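Local atomic coordinates of peptide methionine sulfoxide reductase msrA/msrB (Neisseria gonorrhoeae, PDB entry 2H30), a protein that probably passes electrons from DsbD through its N-terminal thioredoxin-like domain to methionine sulfoxide reductase domains, which reduce oxidised methionine. Residues K62-A72 / I142-I151; L74-F82 / P104-Q115. The protein carries 2 engineered substitutions. One frame throughout, in Å; residues are numbered along the deposited sequence.

How the contacts relate
Contact 1 (62-72 with 142-151) and contact 2 (74-82 with 104-115) lie on opposite sides of the chain's centre, their own centres about 20 Å apart. Contact 1 is partly buried side-chain packing: no direct hydrogen bond crosses it, and its polar margin relies on two waters and a long salt bridge. Contact 2 is a buried strand pairing, in which regular backbone hydrogen bonds do most of the joining. The chain runs from helix 51-64 through the turn of contact 1 into strand 73-78 of contact 2, and the two meet at Leu74, whose CD1 lies 3.6 Å from Phe69 CD1. Contact 2 is nested within the loop that contact 1 closes.

Contact 1. Residues K62-A72 / I142-I151; sequences KWAQDAKFSSA and INEAQALALI
With CG anti to the backbone N (chi1 -172°) and the chain extended beyond it, Glu144 slides along Trp63 in the opposite sense, its CG 3.5 Å from Trp63 NE1 and over one ring face near the rim. Phe69 CG stands anti to its carbonyl carbon (chi1 -75°), which places the ring between Trp63 CB on one face and Leu148 on the other. There Leu148 CD2 makes a CH-pi contact, 3.6 Å from the Phe69 ring centroid and 13° off the normal. Ala147 CB touches both aromatics, 3.6 Å from Trp63 CZ3 and at the Phe69 edge, while Ile151 CG2 reaches Ala72 CB at 3.7 Å.

The polar margin is largely water-mediated. One water accepts from Trp63 NE1 and Lys62 NZ and donates to Glu144 OE2. A second joins Lys68 NZ to Glu144 OE1, a pair that also forms a long salt bridge of 3.8 Å. Asp66 takes Lys68 NZ at 3.0 Å through OD1, which also receives Lys68 N in an Asx turn; this pairing probably steadies the ammonium beside Glu144. Helix 144-152, begun by the Asn143-Gln146 capping box, packs against the connection from helix 51-64 to strand 73-78, as the C-terminal helix does in a thioredoxin fold.

Contact 2. Residues L74-F82 / P104-Q115; sequences LITVASPGF and PVVTDNGGTIAQ
Parallel strands 74-78 and 105-107 belong to a beta-alpha-beta unit whose crossover carries helix 90-95. Thr76 pairs with Val105, Val77 with Val106 and Ala78 with Thr107; their short axes are turned 36° against each other. Val106 N donates to Thr76 O at 2.8 Å, and Val106 O receives Ala78 N at 2.9 Å, nearly in line with its C=O. Pro104 O is gripped twice: by Thr76 OG1 in the carbonyl plane on a lone pair at 2.8 Å, and by Thr76 N from above it. Val77 and Val106 lie side by side on one sheet face, Val77 CG2 4.1 Å from Val106 CB.

Beyond the strands, Pro80 O accepts from Gly110 N at 2.8 Å and, from above its plane, from Asn109 ND2 at 3.3 Å. The Phe82 ring swings opposite its own backbone N (chi1 176°), bringing CE2 to 3.7 Å from Ala114 CB, and lies nearly parallel (7°) to the Gln115 amide. Asp108 receives Thr112 N and Ile113 N where helix 112-116 starts, and one water links Asp108 OD2, Ser79 OG and Ala114 N. Strand 41-45 flanks the other edge of 73-78; 105-107 extends the thioredoxin-fold sheet like the inserted strand of TlpA- and peroxiredoxin-like relatives.

Contact 1. Residues K62-A72 / I142-I151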
loop_
_atom_site.group_PDB
_atom_site.type_symbol
_atom_site.label_atom_id
_atom_site.label_comp_id
_atom_site.label_asym_id
_atom_site.label_seq_id
_atom_site.Cartn_x
_atom_site.Cartn_y
_atom_site.Cartn_z
ATOM N N LYS A 62 1.887 -11.425 -4.807
ATOM C CA LYS A 62 0.997 -12.594 -4.970
ATOM C C LYS A 62 -0.437 -12.235 -4.713
ATOM O O LYS A 62 -1.325 -12.614 -5.472
ATOM C CB LYS A 62 1.408 -13.715 -4.023
ATOM C CG LYS A 62 0.637 -14.979 -4.338
ATOM C CD LYS A 62 1.080 -16.096 -3.383
ATOM C CE LYS A 62 0.873 -15.715 -1.918
ATOM N NZ LYS A 62 1.000 -16.896 -1.009
ATOM N N TRP A 63 -0.683 -11.495 -3.632
ATOM C CA TRP A 63 -2.031 -11.125 -3.347
ATOM C C TRP A 63 -2.610 -10.288 -4.459
ATOM O O TRP A 63 -3.786 -10.481 -4.857
ATOM C CB TRP A 63 -2.132 -10.341 -2.024
ATOM C CG TRP A 63 -1.689 -11.119 -0.813
ATOM C CD1 TRP A 63 -1.322 -12.461 -0.720
ATOM C CD2 TRP A 63 -1.543 -10.582 0.497
ATOM N NE1 TRP A 63 -0.961 -12.773 0.560
ATOM C CE2 TRP A 63 -1.076 -11.635 1.337
ATOM C CE3 TRP A 63 -1.745 -9.310 1.044
ATOM C CZ2 TRP A 63 -0.834 -11.458 2.691
ATOM C CZ3 TRP A 63 -1.541 -9.136 2.431
ATOM C CH2 TRP A 63 -1.092 -10.199 3.231
ATOM N N ALA A 64 -1.803 -9.345 -4.956
ATOM C CA ALA A 64 -2.332 -8.396 -5.956
ATOM C C ALA A 64 -2.766 -9.152 -7.207
ATOM O O ALA A 64 -3.676 -8.732 -7.886
ATOM C CB ALA A 64 -1.269 -7.326 -6.321
ATOM N N GLN A 65 -2.131 -10.272 -7.469
ATOM C CA GLN A 65 -2.412 -11.077 -8.681
ATOM C C GLN A 65 -3.435 -12.154 -8.455
ATOM O O GLN A 65 -3.770 -12.916 -9.402
ATOM C CB GLN A 65 -1.169 -11.768 -9.164
ATOM C CG GLN A 65 -0.182 -10.860 -9.752
ATOM C CD GLN A 65 1.038 -11.646 -10.080
ATOM O OE1 GLN A 65 1.296 -11.956 -11.259
ATOM N NE2 GLN A 65 1.782 -12.048 -9.044
ATOM N N ASP A 66 -3.890 -12.299 -7.214
ATOM C CA ASP A 66 -4.759 -13.435 -6.848
ATOM C C ASP A 66 -6.216 -13.090 -7.052
ATOM O O ASP A 66 -6.714 -12.049 -6.605
ATOM C CB ASP A 66 -4.546 -13.761 -5.362
ATOM C CG ASP A 66 -5.071 -15.148 -4.980
ATOM O OD1 ASP A 66 -6.299 -15.324 -4.912
ATOM O OD2 ASP A 66 -4.235 -16.080 -4.813
ATOM N N ALA A 67 -6.976 -14.039 -7.627
ATOM C CA ALA A 67 -8.403 -13.802 -7.775
ATOM C C ALA A 67 -9.164 -13.507 -6.464
ATOM O O ALA A 67 -10.157 -12.780 -6.504
ATOM C CB ALA A 67 -9.048 -15.030 -8.447
ATOM N N LYS A 68 -8.697 -14.049 -5.331
ATOM C CA LYS A 68 -9.383 -13.790 -4.050
ATOM C C LYS A 68 -9.390 -12.304 -3.696
ATOM O O LYS A 68 -10.216 -11.866 -2.908
ATOM C CB LYS A 68 -8.744 -14.551 -2.901
ATOM C CG LYS A 68 -8.915 -16.027 -3.023
ATOM C CD LYS A 68 -8.443 -16.713 -1.762
ATOM C CE LYS A 68 -6.955 -16.671 -1.590
ATOM N NZ LYS A 68 -6.268 -17.367 -2.736
ATOM N N PHE A 69 -8.433 -11.564 -4.272
ATOM C CA PHE A 69 -8.348 -10.129 -3.970
ATOM C C PHE A 69 -8.978 -9.293 -5.055
ATOM O O PHE A 69 -8.855 -8.072 -5.032
ATOM C CB PHE A 69 -6.853 -9.724 -3.795
ATOM C CG PHE A 69 -6.297 -10.195 -2.465
ATOM C CD1 PHE A 69 -6.430 -9.355 -1.317
ATOM C CD2 PHE A 69 -5.745 -11.476 -2.299
ATOM C CE1 PHE A 69 -5.946 -9.757 -0.067
ATOM C CE2 PHE A 69 -5.273 -11.903 -0.974
ATOM C CZ PHE A 69 -5.363 -11.004 0.139
ATOM N N SER A 70 -9.649 -9.936 -6.020
ATOM C CA SER A 70 -10.080 -9.184 -7.179
ATOM C C SER A 70 -11.136 -8.125 -6.891
ATOM O O SER A 70 -11.298 -7.209 -7.720
ATOM C CB SER A 70 -10.520 -10.109 -8.305
ATOM O OG SER A 70 -11.681 -10.760 -7.884
ATOM N N SER A 71 -11.805 -8.210 -5.748
ATOM C CA SER A 71 -12.853 -7.226 -5.423
ATOM C C SER A 71 -12.256 -5.903 -4.928
ATOM O O SER A 71 -13.019 -4.962 -4.706
ATOM C CB SER A 71 -13.837 -7.758 -4.364
ATOM O OG SER A 71 -13.166 -7.929 -3.129
ATOM N N ALA A 72 -10.916 -5.869 -4.700
ATOM C CA ALA A 72 -10.296 -4.648 -4.151
ATOM C C ALA A 72 -9.158 -4.244 -5.041
ATOM O O ALA A 72 -8.597 -5.080 -5.752
ATOM C CB ALA A 72 -9.715 -4.942 -2.706
ATOM N N ILE A 142 0.155 -7.683 8.350
ATOM C CA ILE A 142 -1.077 -8.459 8.375
ATOM C C ILE A 142 -0.830 -9.709 7.534
ATOM O O ILE A 142 -0.010 -9.672 6.597
ATOM C CB ILE A 142 -2.340 -7.734 7.914
ATOM C CG1 ILE A 142 -2.248 -7.305 6.443
ATOM C CG2 ILE A 142 -2.635 -6.534 8.835
ATOM C CD1 ILE A 142 -3.490 -6.593 5.903
ATOM N N ASN A 143 -1.526 -10.782 7.921
ATOM C CA ASN A 143 -1.474 -11.991 7.101
ATOM C C ASN A 143 -2.548 -12.039 6.018
ATOM O O ASN A 143 -3.412 -11.148 5.950
ATOM C CB ASN A 143 -1.472 -13.248 8.002
ATOM C CG ASN A 143 -2.702 -13.368 8.848
ATOM O OD1 ASN A 143 -3.818 -13.098 8.421
ATOM N ND2 ASN A 143 -2.503 -13.797 10.139
ATOM N N GLU A 144 -2.507 -13.077 5.170
ATOM C CA GLU A 144 -3.451 -13.131 3.997
ATOM C C GLU A 144 -4.923 -13.220 4.399
ATOM O O GLU A 144 -5.778 -12.475 3.844
ATOM C CB GLU A 144 -3.118 -14.265 3.081
ATOM C CG GLU A 144 -3.920 -14.199 1.860
ATOM C CD GLU A 144 -3.593 -15.328 0.896
ATOM O OE1 GLU A 144 -4.251 -15.410 -0.163
ATOM O OE2 GLU A 144 -2.631 -16.075 1.193
ATOM N N ALA A 145 -5.174 -13.898 5.513
ATOM C CA ALA A 145 -6.527 -14.026 6.054
ATOM C C ALA A 145 -7.043 -12.730 6.602
ATOM O O ALA A 145 -8.200 -12.398 6.402
ATOM C CB ALA A 145 -6.554 -15.133 7.176
ATOM N N GLN A 146 -6.178 -11.997 7.331
ATOM C CA GLN A 146 -6.535 -10.652 7.828
ATOM C C GLN A 146 -6.780 -9.670 6.661
ATOM O O GLN A 146 -7.754 -8.905 6.679
ATOM C CB GLN A 146 -5.395 -10.113 8.682
ATOM C CG GLN A 146 -5.357 -10.811 10.060
ATOM C CD GLN A 146 -4.121 -10.454 10.823
ATOM O OE1 GLN A 146 -3.024 -10.274 10.255
ATOM N NE2 GLN A 146 -4.259 -10.413 12.180
ATOM N N ALA A 147 -5.943 -9.742 5.637
ATOM C CA ALA A 147 -6.153 -8.861 4.459
ATOM C C ALA A 147 -7.481 -9.176 3.764
ATOM O O ALA A 147 -8.237 -8.298 3.380
ATOM C CB ALA A 147 -4.965 -9.000 3.477
ATOM N N LEU A 148 -7.777 -10.472 3.619
ATOM C CA LEU A 148 -9.060 -10.812 3.002
ATOM C C LEU A 148 -10.247 -10.391 3.853
ATOM O O LEU A 148 -11.277 -9.991 3.286
ATOM C CB LEU A 148 -9.070 -12.346 2.757
ATOM C CG LEU A 148 -8.160 -12.800 1.610
ATOM C CD1 LEU A 148 -8.072 -14.314 1.683
ATOM C CD2 LEU A 148 -8.667 -12.363 0.206
ATOM N N ALA A 149 -10.114 -10.541 5.185
ATOM C CA ALA A 149 -11.169 -10.139 6.100
ATOM C C ALA A 149 -11.412 -8.629 5.958
ATOM O O ALA A 149 -12.562 -8.174 5.802
ATOM C CB ALA A 149 -10.776 -10.496 7.518
ATOM N N LEU A 150 -10.313 -7.867 5.850
ATOM C CA LEU A 150 -10.480 -6.389 5.739
ATOM C C LEU A 150 -11.161 -5.952 4.446
ATOM O O LEU A 150 -11.944 -4.983 4.415
ATOM C CB LEU A 150 -9.119 -5.686 5.757
ATOM C CG LEU A 150 -8.389 -5.531 7.069
ATOM C CD1 LEU A 150 -7.094 -4.734 6.714
ATOM C CD2 LEU A 150 -9.260 -4.670 7.991
ATOM N N ILE A 151 -10.889 -6.623 3.330
ATOM C CA ILE A 151 -11.485 -6.186 2.046
ATOM C C ILE A 151 -12.956 -6.554 2.007
ATOM O O ILE A 151 -13.726 -5.910 1.281
ATOM C CB ILE A 151 -10.755 -6.644 0.776
ATOM C CG1 ILE A 151 -10.806 -8.156 0.596
ATOM C CG2 ILE A 151 -9.283 -6.171 0.784
ATOM C CD1 ILE A 151 -10.251 -8.591 -0.814
HETATM O O HOH W 1 0.051 -15.266 1.414
HETATM O O HOH W 2 -3.942 -18.040 -1.315
#

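Contact 2. Residues L74-F82 / P104-Q115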
loop_
_atom_site.group_PDB
_atom_site.type_symbol
_atom_site.label_atom_id
_atom_site.label_comp_id
_atom_site.label_asym_id
_atom_site.label_seq_id
_atom_site.Cartn_x
_atom_site.Cartn_y
_atom_site.Cartn_z
ATOM N N LEU A 74 -5.359 -3.471 -4.832
ATOM C CA LEU A 74 -4.235 -3.617 -3.893
ATOM C C LEU A 74 -3.060 -2.825 -4.438
ATOM O O LEU A 74 -2.590 -3.024 -5.581
ATOM C CB LEU A 74 -3.849 -5.085 -3.807
ATOM C CG LEU A 74 -4.244 -5.718 -2.528
ATOM C CD1 LEU A 74 -3.904 -7.200 -2.605
ATOM C CD2 LEU A 74 -3.462 -5.144 -1.382
ATOM N N ILE A 75 -2.643 -1.853 -3.629
ATOM C CA ILE A 75 -1.479 -1.058 -4.008
ATOM C C ILE A 75 -0.517 -0.876 -2.844
ATOM O O ILE A 75 -0.885 -1.126 -1.691
ATOM C CB ILE A 75 -1.894 0.300 -4.581
ATOM C CG1 ILE A 75 -2.545 1.101 -3.499
ATOM C CG2 ILE A 75 -2.837 0.127 -5.819
ATOM C CD1 ILE A 75 -2.682 2.557 -3.870
ATOM N N THR A 76 0.708 -0.481 -3.152
ATOM C CA THR A 76 1.649 -0.176 -2.066
ATOM C C THR A 76 2.137 1.261 -2.272
ATOM O O THR A 76 2.097 1.761 -3.406
ATOM C CB THR A 76 2.855 -1.146 -2.001
ATOM O OG1 THR A 76 3.811 -0.812 -3.019
ATOM C CG2 THR A 76 2.332 -2.607 -2.165
ATOM N N VAL A 77 2.587 1.872 -1.191
ATOM C CA VAL A 77 3.108 3.237 -1.226
ATOM C C VAL A 77 4.477 3.269 -0.554
ATOM O O VAL A 77 4.610 2.889 0.608
ATOM C CB VAL A 77 2.212 4.168 -0.485
ATOM C CG1 VAL A 77 2.861 5.587 -0.388
ATOM C CG2 VAL A 77 0.850 4.268 -1.225
ATOM N N ALA A 78 5.453 3.775 -1.317
ATOM C CA ALA A 78 6.764 4.148 -0.752
ATOM C C ALA A 78 6.821 5.663 -0.818
ATOM O O ALA A 78 6.184 6.252 -1.672
ATOM C CB ALA A 78 7.909 3.561 -1.516
ATOM N N SER A 79 7.573 6.252 0.108
ATOM C CA SER A 79 7.511 7.725 0.331
ATOM C C SER A 79 8.907 8.313 0.289
ATOM O O SER A 79 9.506 8.538 1.343
ATOM C CB SER A 79 6.780 8.032 1.649
ATOM O OG SER A 79 5.434 7.556 1.613
ATOM N N PRO A 80 9.433 8.536 -0.921
ATOM C CA PRO A 80 10.816 9.072 -1.019
ATOM C C PRO A 80 11.023 10.330 -0.177
ATOM O O PRO A 80 10.177 11.221 -0.146
ATOM C CB PRO A 80 10.963 9.375 -2.519
ATOM C CG PRO A 80 10.091 8.312 -3.207
ATOM C CD PRO A 80 8.861 8.266 -2.247
ATOM N N GLY A 81 12.133 10.367 0.555
ATOM C CA GLY A 81 12.418 11.559 1.343
ATOM C C GLY A 81 11.716 11.701 2.656
ATOM O O GLY A 81 11.941 12.664 3.375
ATOM N N PHE A 82 10.892 10.720 3.033
ATOM C CA PHE A 82 10.129 10.754 4.246
ATOM C C PHE A 82 10.622 9.623 5.140
ATOM O O PHE A 82 10.876 8.500 4.634
ATOM C CB PHE A 82 8.642 10.515 3.891
ATOM C CG PHE A 82 7.756 10.437 5.066
ATOM C CD1 PHE A 82 7.551 11.563 5.896
ATOM C CD2 PHE A 82 7.036 9.270 5.343
ATOM C CE1 PHE A 82 6.656 11.484 6.974
ATOM C CE2 PHE A 82 6.173 9.185 6.419
ATOM C CZ PHE A 82 5.963 10.289 7.277
ATOM N N PRO A 104 2.003 -2.970 -7.628
ATOM C CA PRO A 104 1.992 -1.519 -7.784
ATOM C C PRO A 104 2.698 -0.793 -6.663
ATOM O O PRO A 104 2.449 -1.119 -5.480
ATOM C CB PRO A 104 0.493 -1.170 -7.812
ATOM C CG PRO A 104 -0.209 -2.504 -8.025
ATOM C CD PRO A 104 0.673 -3.541 -7.372
ATOM N N VAL A 105 3.649 0.073 -7.032
ATOM C CA VAL A 105 4.345 0.853 -6.048
ATOM C C VAL A 105 4.147 2.326 -6.360
ATOM O O VAL A 105 4.864 2.867 -7.247
ATOM C CB VAL A 105 5.841 0.521 -5.947
ATOM C CG1 VAL A 105 6.458 1.405 -4.865
ATOM C CG2 VAL A 105 6.057 -1.006 -5.626
ATOM N N VAL A 106 3.276 2.980 -5.608
ATOM C CA VAL A 106 3.111 4.437 -5.775
ATOM C C VAL A 106 4.268 5.097 -5.056
ATOM O O VAL A 106 4.622 4.717 -3.949
ATOM C CB VAL A 106 1.792 4.865 -5.160
ATOM C CG1 VAL A 106 1.644 6.440 -5.101
ATOM C CG2 VAL A 106 0.629 4.240 -5.876
ATOM N N THR A 107 4.825 6.159 -5.642
ATOM C CA THR A 107 5.904 6.896 -5.021
ATOM C C THR A 107 5.346 8.252 -4.572
ATOM O O THR A 107 4.971 9.093 -5.426
ATOM C CB THR A 107 7.126 7.023 -5.956
ATOM O OG1 THR A 107 6.759 7.539 -7.255
ATOM C CG2 THR A 107 7.788 5.704 -6.133
ATOM N N ASP A 108 5.278 8.456 -3.277
ATOM C CA ASP A 108 4.690 9.674 -2.688
ATOM C C ASP A 108 5.852 10.498 -2.158
ATOM O O ASP A 108 6.308 10.318 -1.048
ATOM C CB ASP A 108 3.775 9.261 -1.536
ATOM C CG ASP A 108 3.047 10.424 -0.890
ATOM O OD1 ASP A 108 3.444 11.607 -1.119
ATOM O OD2 ASP A 108 2.098 10.142 -0.129
ATOM N N ASN A 109 6.328 11.442 -3.003
ATOM C CA ASN A 109 7.511 12.202 -2.620
ATOM C C ASN A 109 7.181 13.031 -1.394
ATOM O O ASN A 109 6.196 13.830 -1.442
ATOM C CB ASN A 109 7.913 13.079 -3.820
ATOM C CG ASN A 109 9.291 13.746 -3.634
ATOM O OD1 ASN A 109 9.630 14.682 -4.378
ATOM N ND2 ASN A 109 10.065 13.303 -2.670
ATOM N N GLY A 110 7.936 12.830 -0.310
ATOM C CA GLY A 110 7.697 13.518 0.970
ATOM C C GLY A 110 6.625 12.913 1.869
ATOM O O GLY A 110 6.381 13.359 3.000
ATOM N N GLY A 111 6.004 11.831 1.398
ATOM C CA GLY A 111 5.088 11.115 2.295
ATOM C C GLY A 111 3.805 11.868 2.665
ATOM O O GLY A 111 3.369 11.821 3.824
ATOM N N THR A 112 3.196 12.527 1.672
ATOM C CA THR A 112 1.955 13.277 1.933
ATOM C C THR A 112 0.848 12.404 2.532
ATOM O O THR A 112 0.253 12.729 3.562
ATOM C CB THR A 112 1.440 13.871 0.649
ATOM O OG1 THR A 112 2.407 14.877 0.264
ATOM C CG2 THR A 112 0.098 14.565 0.901
ATOM N N ILE A 113 0.631 11.234 1.929
ATOM C CA ILE A 113 -0.512 10.432 2.369
ATOM C C ILE A 113 -0.190 9.825 3.737
ATOM O O ILE A 113 -1.029 9.837 4.643
ATOM C CB ILE A 113 -0.800 9.336 1.369
ATOM C CG1 ILE A 113 -1.150 9.970 0.021
ATOM C CG2 ILE A 113 -1.867 8.340 1.956
ATOM C CD1 ILE A 113 -1.180 8.997 -1.051
ATOM N N ALA A 114 1.044 9.331 3.914
ATOM C CA ALA A 114 1.415 8.785 5.195
ATOM C C ALA A 114 1.237 9.833 6.316
ATOM O O ALA A 114 0.740 9.545 7.390
ATOM C CB ALA A 114 2.878 8.237 5.135
ATOM N N GLN A 115 1.674 11.062 6.051
ATOM C CA GLN A 115 1.484 12.119 7.042
ATOM C C GLN A 115 -0.007 12.394 7.300
ATOM O O GLN A 115 -0.397 12.513 8.468
ATOM C CB GLN A 115 2.179 13.396 6.571
ATOM C CG GLN A 115 3.681 13.245 6.641
ATOM C CD GLN A 115 4.341 14.515 6.194
ATOM O OE1 GLN A 115 4.115 15.564 6.797
ATOM N NE2 GLN A 115 5.069 14.468 5.100
HETATM O O HOH W 3 2.815 8.474 1.796
#